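Local coordinates for BH0493 protein (Bacillus halodurans C-125, PDB 2QEE) that binds zinc and is probably a metal-dependent hydrolase of the amidohydrolase superfamily, with a substrate that remains to be established, at residues V24-F32 with H355-L364; M344-P353 with D401-F410. One frame throughout, in Å; residues are numbered along the deposited sequence.

Contact 1 of 2, residues V24-F32 with H355-L364. With ZN (zinc ion), chain T.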
# COMPACT_ATOMS: atom_id res chain seq x y z
N VAL C 24 -14.86 17.01 19.80
CA VAL C 24 -13.97 15.88 19.73
C VAL C 24 -13.47 15.41 21.09
O VAL C 24 -13.05 16.23 21.92
CB VAL C 24 -12.76 16.26 18.89
CG1 VAL C 24 -11.75 15.12 18.86
CG2 VAL C 24 -13.22 16.61 17.43
N THR C 25 -13.49 14.10 21.29
CA THR C 25 -12.63 13.48 22.31
C THR C 25 -11.36 13.08 21.61
O THR C 25 -11.39 12.28 20.64
CB THR C 25 -13.27 12.28 23.00
OG1 THR C 25 -14.41 12.75 23.75
CG2 THR C 25 -12.29 11.60 23.94
N ASP C 26 -10.23 13.58 22.11
CA ASP C 26 -8.93 13.31 21.45
C ASP C 26 -8.27 12.27 22.33
O ASP C 26 -7.78 12.60 23.44
CB ASP C 26 -8.11 14.61 21.38
CG ASP C 26 -6.82 14.48 20.57
OD1 ASP C 26 -6.44 13.31 20.32
OD2 ASP C 26 -6.25 15.52 20.19
N MET C 27 -8.30 11.02 21.91
CA MET C 27 -8.05 9.95 22.91
C MET C 27 -6.61 9.53 23.12
O MET C 27 -6.36 8.55 23.83
CB MET C 27 -8.95 8.72 22.77
CG MET C 27 -9.07 8.10 21.34
SD MET C 27 -7.49 7.43 20.81
CE MET C 27 -7.29 5.96 21.86
N HIS C 28 -5.69 10.25 22.50
CA HIS C 28 -4.27 10.06 22.82
C HIS C 28 -3.51 11.33 22.44
O HIS C 28 -3.42 11.65 21.24
CB HIS C 28 -3.64 8.88 22.05
CG HIS C 28 -2.17 8.75 22.29
ND1 HIS C 28 -1.65 8.54 23.55
CD2 HIS C 28 -1.10 8.87 21.46
CE1 HIS C 28 -0.33 8.50 23.48
NE2 HIS C 28 0.03 8.72 22.23
N THR C 29 -2.98 12.05 23.45
CA THR C 29 -2.18 13.23 23.22
C THR C 29 -1.01 13.19 24.20
O THR C 29 -1.04 12.40 25.11
CB THR C 29 -2.92 14.57 23.46
OG1 THR C 29 -3.05 14.82 24.89
CG2 THR C 29 -4.35 14.58 22.82
N HIS C 30 -0.12 14.15 24.05
CA HIS C 30 0.99 14.37 25.00
C HIS C 30 0.81 15.74 25.62
O HIS C 30 1.77 16.44 25.86
CB HIS C 30 2.29 14.28 24.23
CG HIS C 30 2.62 12.88 23.89
ND1 HIS C 30 3.25 12.02 24.77
CD2 HIS C 30 2.30 12.13 22.80
CE1 HIS C 30 3.35 10.82 24.22
NE2 HIS C 30 2.77 10.87 23.04
N LEU C 31 -0.44 16.16 25.79
CA LEU C 31 -0.72 17.45 26.43
C LEU C 31 -1.03 17.21 27.94
O LEU C 31 -1.31 16.10 28.35
CB LEU C 31 -1.94 18.12 25.79
CG LEU C 31 -1.72 18.36 24.28
CD1 LEU C 31 -3.04 18.98 23.74
CD2 LEU C 31 -0.58 19.32 24.08
N PHE C 32 -0.98 18.28 28.74
CA PHE C 32 -1.36 18.14 30.17
C PHE C 32 -2.32 19.25 30.62
O PHE C 32 -2.30 20.33 30.05
CB PHE C 32 -0.09 18.21 31.06
CG PHE C 32 0.91 17.11 30.79
CD1 PHE C 32 0.81 15.89 31.44
CD2 PHE C 32 1.93 17.31 29.85
CE1 PHE C 32 1.73 14.84 31.17
CE2 PHE C 32 2.87 16.25 29.56
CZ PHE C 32 2.76 15.03 30.22
N HIS C 355 -6.66 10.47 16.26
CA HIS C 355 -6.23 11.13 17.49
C HIS C 355 -5.16 12.13 17.06
O HIS C 355 -4.62 11.97 15.97
CB HIS C 355 -5.68 10.14 18.52
CG HIS C 355 -4.42 9.44 18.12
ND1 HIS C 355 -4.41 8.41 17.20
CD2 HIS C 355 -3.13 9.61 18.50
CE1 HIS C 355 -3.17 7.97 17.04
NE2 HIS C 355 -2.37 8.67 17.82
N SER C 356 -4.81 13.10 17.90
CA SER C 356 -3.82 14.10 17.48
C SER C 356 -2.39 13.73 17.82
O SER C 356 -1.45 14.16 17.12
CB SER C 356 -4.12 15.49 18.06
OG SER C 356 -3.84 15.53 19.47
N ASP C 357 -2.23 13.02 18.93
CA ASP C 357 -0.90 12.84 19.51
C ASP C 357 -0.20 14.22 19.72
O ASP C 357 1.02 14.32 19.60
CB ASP C 357 -0.06 12.04 18.53
CG ASP C 357 0.59 10.96 19.16
OD1 ASP C 357 1.16 11.25 20.23
OD2 ASP C 357 0.44 9.85 18.63
N ALA C 358 -0.98 15.28 19.95
CA ALA C 358 -0.40 16.64 20.07
C ALA C 358 0.63 16.66 21.21
O ALA C 358 0.31 16.21 22.32
CB ALA C 358 -1.49 17.69 20.35
N ARG C 359 1.82 17.17 20.92
CA ARG C 359 2.83 17.51 21.95
C ARG C 359 2.83 18.96 22.36
O ARG C 359 3.31 19.31 23.46
CB ARG C 359 4.23 17.14 21.45
CG ARG C 359 4.41 15.63 21.37
CD ARG C 359 5.84 15.29 20.99
NE ARG C 359 6.06 13.87 21.24
CZ ARG C 359 6.58 13.39 22.36
NH1 ARG C 359 6.99 14.23 23.32
NH2 ARG C 359 6.72 12.08 22.52
N VAL C 360 2.32 19.82 21.49
CA VAL C 360 2.28 21.26 21.71
C VAL C 360 0.81 21.63 21.60
O VAL C 360 0.13 21.24 20.63
CB VAL C 360 3.10 22.02 20.68
CG1 VAL C 360 2.95 23.54 20.87
CG2 VAL C 360 4.61 21.58 20.74
N LEU C 361 0.32 22.36 22.60
CA LEU C 361 -1.11 22.66 22.71
C LEU C 361 -1.77 23.09 21.40
O LEU C 361 -2.78 22.49 21.02
CB LEU C 361 -1.35 23.79 23.73
CG LEU C 361 -2.81 24.23 23.96
CD1 LEU C 361 -3.72 23.11 24.41
CD2 LEU C 361 -2.73 25.37 24.99
N GLU C 362 -1.19 24.07 20.71
CA GLU C 362 -1.84 24.63 19.49
C GLU C 362 -2.01 23.63 18.35
O GLU C 362 -2.86 23.86 17.48
CB GLU C 362 -1.09 25.82 18.93
CG GLU C 362 -1.14 27.07 19.82
CD GLU C 362 -0.22 27.00 21.04
OE1 GLU C 362 0.60 26.07 21.19
OE2 GLU C 362 -0.30 27.94 21.85
N GLN C 363 -1.28 22.52 18.40
CA GLN C 363 -1.40 21.49 17.37
C GLN C 363 -2.80 20.85 17.30
O GLN C 363 -3.19 20.27 16.28
CB GLN C 363 -0.39 20.39 17.61
CG GLN C 363 1.06 20.84 17.43
CD GLN C 363 2.08 19.79 17.83
OE1 GLN C 363 1.80 18.91 18.63
NE2 GLN C 363 3.28 19.89 17.28
N LEU C 364 -3.57 20.92 18.37
CA LEU C 364 -4.98 20.49 18.32
C LEU C 364 -5.67 21.20 17.18
O LEU C 364 -6.54 20.57 16.52
CB LEU C 364 -5.71 20.83 19.63
CG LEU C 364 -5.22 20.01 20.79
CD1 LEU C 364 -6.04 20.48 22.02
CD2 LEU C 364 -5.51 18.55 20.56
ZN ZN T . 1.90 9.59 21.38
O HOH W 1 2.40 19.52 26.18
O HOH W 2 4.60 17.53 25.09
O HOH W 3 2.99 8.33 20.69
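Leu31 drives its branched end into the apolar centre, CD1 meeting Leu364 CD1 tip to tip at 3.8 Å and Ala358 CB at 3.9 Å, while CD2 lies over the backbone at Leu361. Beside it the two chains are tied by His30 N donating to Ala358 O (2.7 Å) and Asp357 N to His28 O. The guanidinium of Arg359 stacks on one face of the His30 ring, planes 12° apart. Next to the backbone bonds lies the zinc site: His28 NE2, His30 NE2 and Asp357 OD1 bind the ion. The His28-x-His30 pair and the late aspartate match the metal-binding pattern of amidohydrolase barrels. His30 and the Asp357 carboxylate are nearly coplanar, whereas the His28 ring stands 84° from it; His355 NE2 donates to Asp357 OD2 (3.2 Å). Asp26, its CG turned anti to the backbone N (chi1 -174°), takes Ser356 N on OD1 (2.9 Å) and Ser356 OG on OD2 (2.5 Å), both on syn sides; Trp368 also donates to OD2. With an alanine here, the Ser356 amide and hydroxyl and the Trp368 indole would probably all lose their acceptor. At the polar edge two waters span His30 O and Arg359 O.

Contact 2 of 2, residues M344-P353 with D401-F410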
# COMPACT_ATOMS: atom_id res chain seq x y z
N MET C 344 -13.51 2.18 7.03
CA MET C 344 -14.95 2.34 6.92
C MET C 344 -15.50 1.24 6.04
O MET C 344 -16.58 0.76 6.28
CB MET C 344 -15.30 3.70 6.36
CG MET C 344 -16.84 4.02 6.59
SD MET C 344 -17.21 5.75 6.38
CE MET C 344 -16.51 6.41 7.91
N GLU C 345 -14.79 0.90 4.97
CA GLU C 345 -15.34 -0.17 4.06
C GLU C 345 -15.52 -1.52 4.77
O GLU C 345 -16.47 -2.22 4.51
CB GLU C 345 -14.44 -0.32 2.78
CG GLU C 345 -14.67 0.98 1.90
CD GLU C 345 -13.67 1.20 0.78
OE1 GLU C 345 -12.83 0.29 0.46
OE2 GLU C 345 -13.77 2.34 0.22
N MET C 346 -14.61 -1.86 5.72
CA MET C 346 -14.65 -3.16 6.38
C MET C 346 -15.24 -3.16 7.78
O MET C 346 -15.51 -4.23 8.34
CB MET C 346 -13.23 -3.76 6.47
CG MET C 346 -12.85 -4.48 5.18
SD MET C 346 -11.23 -5.24 5.27
CE MET C 346 -10.31 -3.76 4.87
N LEU C 347 -15.36 -1.96 8.35
CA LEU C 347 -15.82 -1.86 9.76
C LEU C 347 -17.02 -0.93 9.92
O LEU C 347 -17.53 -0.76 11.04
CB LEU C 347 -14.69 -1.35 10.67
CG LEU C 347 -13.40 -2.20 10.69
CD1 LEU C 347 -12.40 -1.46 11.58
CD2 LEU C 347 -13.69 -3.59 11.26
N GLY C 348 -17.47 -0.27 8.84
CA GLY C 348 -18.58 0.66 9.02
C GLY C 348 -18.12 1.83 9.89
O GLY C 348 -17.14 2.46 9.61
N THR C 349 -18.87 2.12 10.95
CA THR C 349 -18.46 3.17 11.88
C THR C 349 -17.86 2.62 13.20
O THR C 349 -17.69 3.40 14.18
CB THR C 349 -19.66 4.08 12.26
OG1 THR C 349 -20.67 3.25 12.82
CG2 THR C 349 -20.18 4.83 10.99
N SER C 350 -17.51 1.34 13.23
CA SER C 350 -17.01 0.68 14.48
C SER C 350 -15.47 0.83 14.70
O SER C 350 -14.75 -0.15 14.96
CB SER C 350 -17.45 -0.80 14.55
OG SER C 350 -16.87 -1.65 13.57
N PHE C 351 -14.98 2.07 14.58
CA PHE C 351 -13.60 2.34 14.90
C PHE C 351 -13.44 3.79 15.29
O PHE C 351 -14.40 4.57 15.19
CB PHE C 351 -12.71 2.04 13.66
CG PHE C 351 -12.93 2.98 12.45
CD1 PHE C 351 -11.95 3.89 12.14
CD2 PHE C 351 -14.05 2.83 11.60
CE1 PHE C 351 -12.10 4.76 11.02
CE2 PHE C 351 -14.22 3.67 10.49
CZ PHE C 351 -13.25 4.64 10.20
N ILE C 352 -12.24 4.17 15.71
CA ILE C 352 -11.92 5.55 16.06
C ILE C 352 -10.96 6.08 14.98
O ILE C 352 -9.76 5.70 14.93
CB ILE C 352 -11.29 5.65 17.48
CG1 ILE C 352 -12.27 5.08 18.55
CG2 ILE C 352 -10.77 7.08 17.79
CD1 ILE C 352 -11.53 4.78 19.88
N PRO C 353 -11.47 6.91 14.09
CA PRO C 353 -10.59 7.32 12.94
C PRO C 353 -9.34 8.11 13.28
O PRO C 353 -8.33 8.00 12.57
CB PRO C 353 -11.50 8.20 12.05
CG PRO C 353 -12.67 8.58 12.94
CD PRO C 353 -12.86 7.40 13.93
N ASP C 401 -23.72 9.26 13.78
CA ASP C 401 -22.54 8.51 13.31
C ASP C 401 -21.28 9.34 13.60
O ASP C 401 -20.24 8.76 13.97
CB ASP C 401 -22.61 8.27 11.78
CG ASP C 401 -23.78 7.36 11.34
OD1 ASP C 401 -24.33 6.56 12.10
OD2 ASP C 401 -24.17 7.55 10.16
N VAL C 402 -21.34 10.65 13.35
CA VAL C 402 -20.21 11.54 13.54
C VAL C 402 -19.83 11.57 15.04
O VAL C 402 -18.66 11.50 15.41
CB VAL C 402 -20.45 12.95 12.95
CG1 VAL C 402 -19.39 13.95 13.42
CG2 VAL C 402 -20.44 12.87 11.40
N ALA C 403 -20.87 11.57 15.89
CA ALA C 403 -20.60 11.55 17.34
C ALA C 403 -19.94 10.21 17.72
O ALA C 403 -19.05 10.21 18.60
CB ALA C 403 -21.91 11.78 18.12
N ASP C 404 -20.34 9.10 17.11
CA ASP C 404 -19.72 7.81 17.38
C ASP C 404 -18.24 7.87 17.03
O ASP C 404 -17.37 7.54 17.85
CB ASP C 404 -20.40 6.70 16.57
CG ASP C 404 -21.73 6.26 17.20
OD1 ASP C 404 -21.94 6.49 18.42
OD2 ASP C 404 -22.57 5.67 16.48
N LEU C 405 -17.95 8.35 15.83
CA LEU C 405 -16.57 8.33 15.34
C LEU C 405 -15.66 9.25 16.15
O LEU C 405 -14.52 8.87 16.41
CB LEU C 405 -16.51 8.78 13.87
CG LEU C 405 -17.21 7.76 12.92
CD1 LEU C 405 -17.39 8.45 11.57
CD2 LEU C 405 -16.32 6.47 12.76
N PHE C 406 -16.14 10.45 16.52
CA PHE C 406 -15.25 11.46 17.16
C PHE C 406 -15.26 11.42 18.69
O PHE C 406 -14.41 12.09 19.33
CB PHE C 406 -15.49 12.89 16.66
CG PHE C 406 -15.03 13.09 15.23
CD1 PHE C 406 -13.71 13.48 14.95
CD2 PHE C 406 -15.92 12.92 14.17
CE1 PHE C 406 -13.27 13.63 13.63
CE2 PHE C 406 -15.49 13.07 12.87
CZ PHE C 406 -14.17 13.46 12.60
N SER C 407 -16.19 10.65 19.26
CA SER C 407 -16.34 10.65 20.73
C SER C 407 -16.90 9.40 21.36
O SER C 407 -16.26 8.75 22.22
CB SER C 407 -17.18 11.86 21.17
OG SER C 407 -17.24 11.89 22.59
N ARG C 408 -18.10 9.02 20.95
CA ARG C 408 -18.81 7.96 21.68
C ARG C 408 -18.19 6.58 21.59
O ARG C 408 -18.27 5.83 22.53
CB ARG C 408 -20.28 7.86 21.26
CG ARG C 408 -21.00 9.16 21.36
CD ARG C 408 -22.50 9.03 20.96
NE ARG C 408 -23.14 10.35 21.02
CZ ARG C 408 -24.28 10.69 20.42
NH1 ARG C 408 -24.96 9.82 19.68
NH2 ARG C 408 -24.74 11.93 20.57
N ASN C 409 -17.56 6.24 20.44
CA ASN C 409 -16.97 4.91 20.32
C ASN C 409 -15.85 4.75 21.33
O ASN C 409 -15.71 3.66 21.89
CB ASN C 409 -16.36 4.68 18.90
CG ASN C 409 -17.42 4.43 17.84
OD1 ASN C 409 -18.60 4.13 18.16
ND2 ASN C 409 -16.99 4.51 16.53
N PHE C 410 -15.18 5.84 21.63
CA PHE C 410 -14.06 5.74 22.57
C PHE C 410 -14.67 5.52 23.98
O PHE C 410 -14.32 4.55 24.68
CB PHE C 410 -13.21 6.99 22.59
CG PHE C 410 -12.18 6.99 23.70
CD1 PHE C 410 -11.05 6.14 23.61
CD2 PHE C 410 -12.33 7.80 24.82
CE1 PHE C 410 -10.08 6.10 24.64
CE2 PHE C 410 -11.35 7.79 25.86
CZ PHE C 410 -10.21 6.93 25.77
O HOH W 4 -22.39 5.15 13.85
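Leu405 has more surface buried here than any other residue, and its CD2 methyl does most of the touching. It sits over one face of the Phe351 ring, 4.2 Å above the plane and displaced toward the rim, and it also meets Pro353 CD at 3.8 Å, the two side chains crossing at about a right angle. Next in buried surface is Thr349, whose CB approaches the same methyl. Its OG1, between the backbone N and the carbonyl carbon (chi1 58°), donates to a water that in turn gives its protons to Asp401 OD1 and Asp404 OD2; Asp401 also bonds Tyr383. Thr349 O accepts from Asn409 ND2 at 2.7 Å, nearly in line with the C=O bond. The same nitrogen reaches Phe351 O at 2.9 Å, but there it stands above the carbonyl plane, so one amide nitrogen holds two carbonyls two residues apart. Trp60 of the second subunit packs on both Thr349 and Asn409. Ile352, third in buried surface, slides past Asn409 and brings CD1 to Phe410 CB at 3.9 Å, near the plane of that ring at its edge. Helix 395-414 widens to a pi-type turn here, Asn409 N bonding back to Asp404 O (2.9 Å). Across the contact Pro353 CD packs against Leu405 O (3.3 Å). Gly348, with positive phi, ends helix 333-347; Ile352 then makes backbone hydrogen bonds to Ile323 and Gly325, beside strand 321-323. This helix-turn-extended chain sequence, covered by helix 395-414, is consistent with the last alpha-to-beta return of a (beta/alpha)8 barrel.

How the contacts relate
Both contacts are buried, but at different depths: contact 1 has its centre about 6 Å from that of the chain, contact 2 about 16 Å, and their own centres are about 19 Å apart. Residues 344-353 run almost directly into 355-364. Helix 363-388 serves both, touching Ser356 through Trp368 and Pro353 through Ile375. They also touch through Thr25 N and Phe406 O, 3.0 Å apart and probably hydrogen-bonded, and through packing of Met27 on Phe410. Their chemistry follows their place. Contact 1, which meets no other subunit, adds a metal site and carboxylate bonds to a small leucine cluster; contact 2, against the second subunit, is mainly apolar packing, with one asparagine and a water bridge as its polar part.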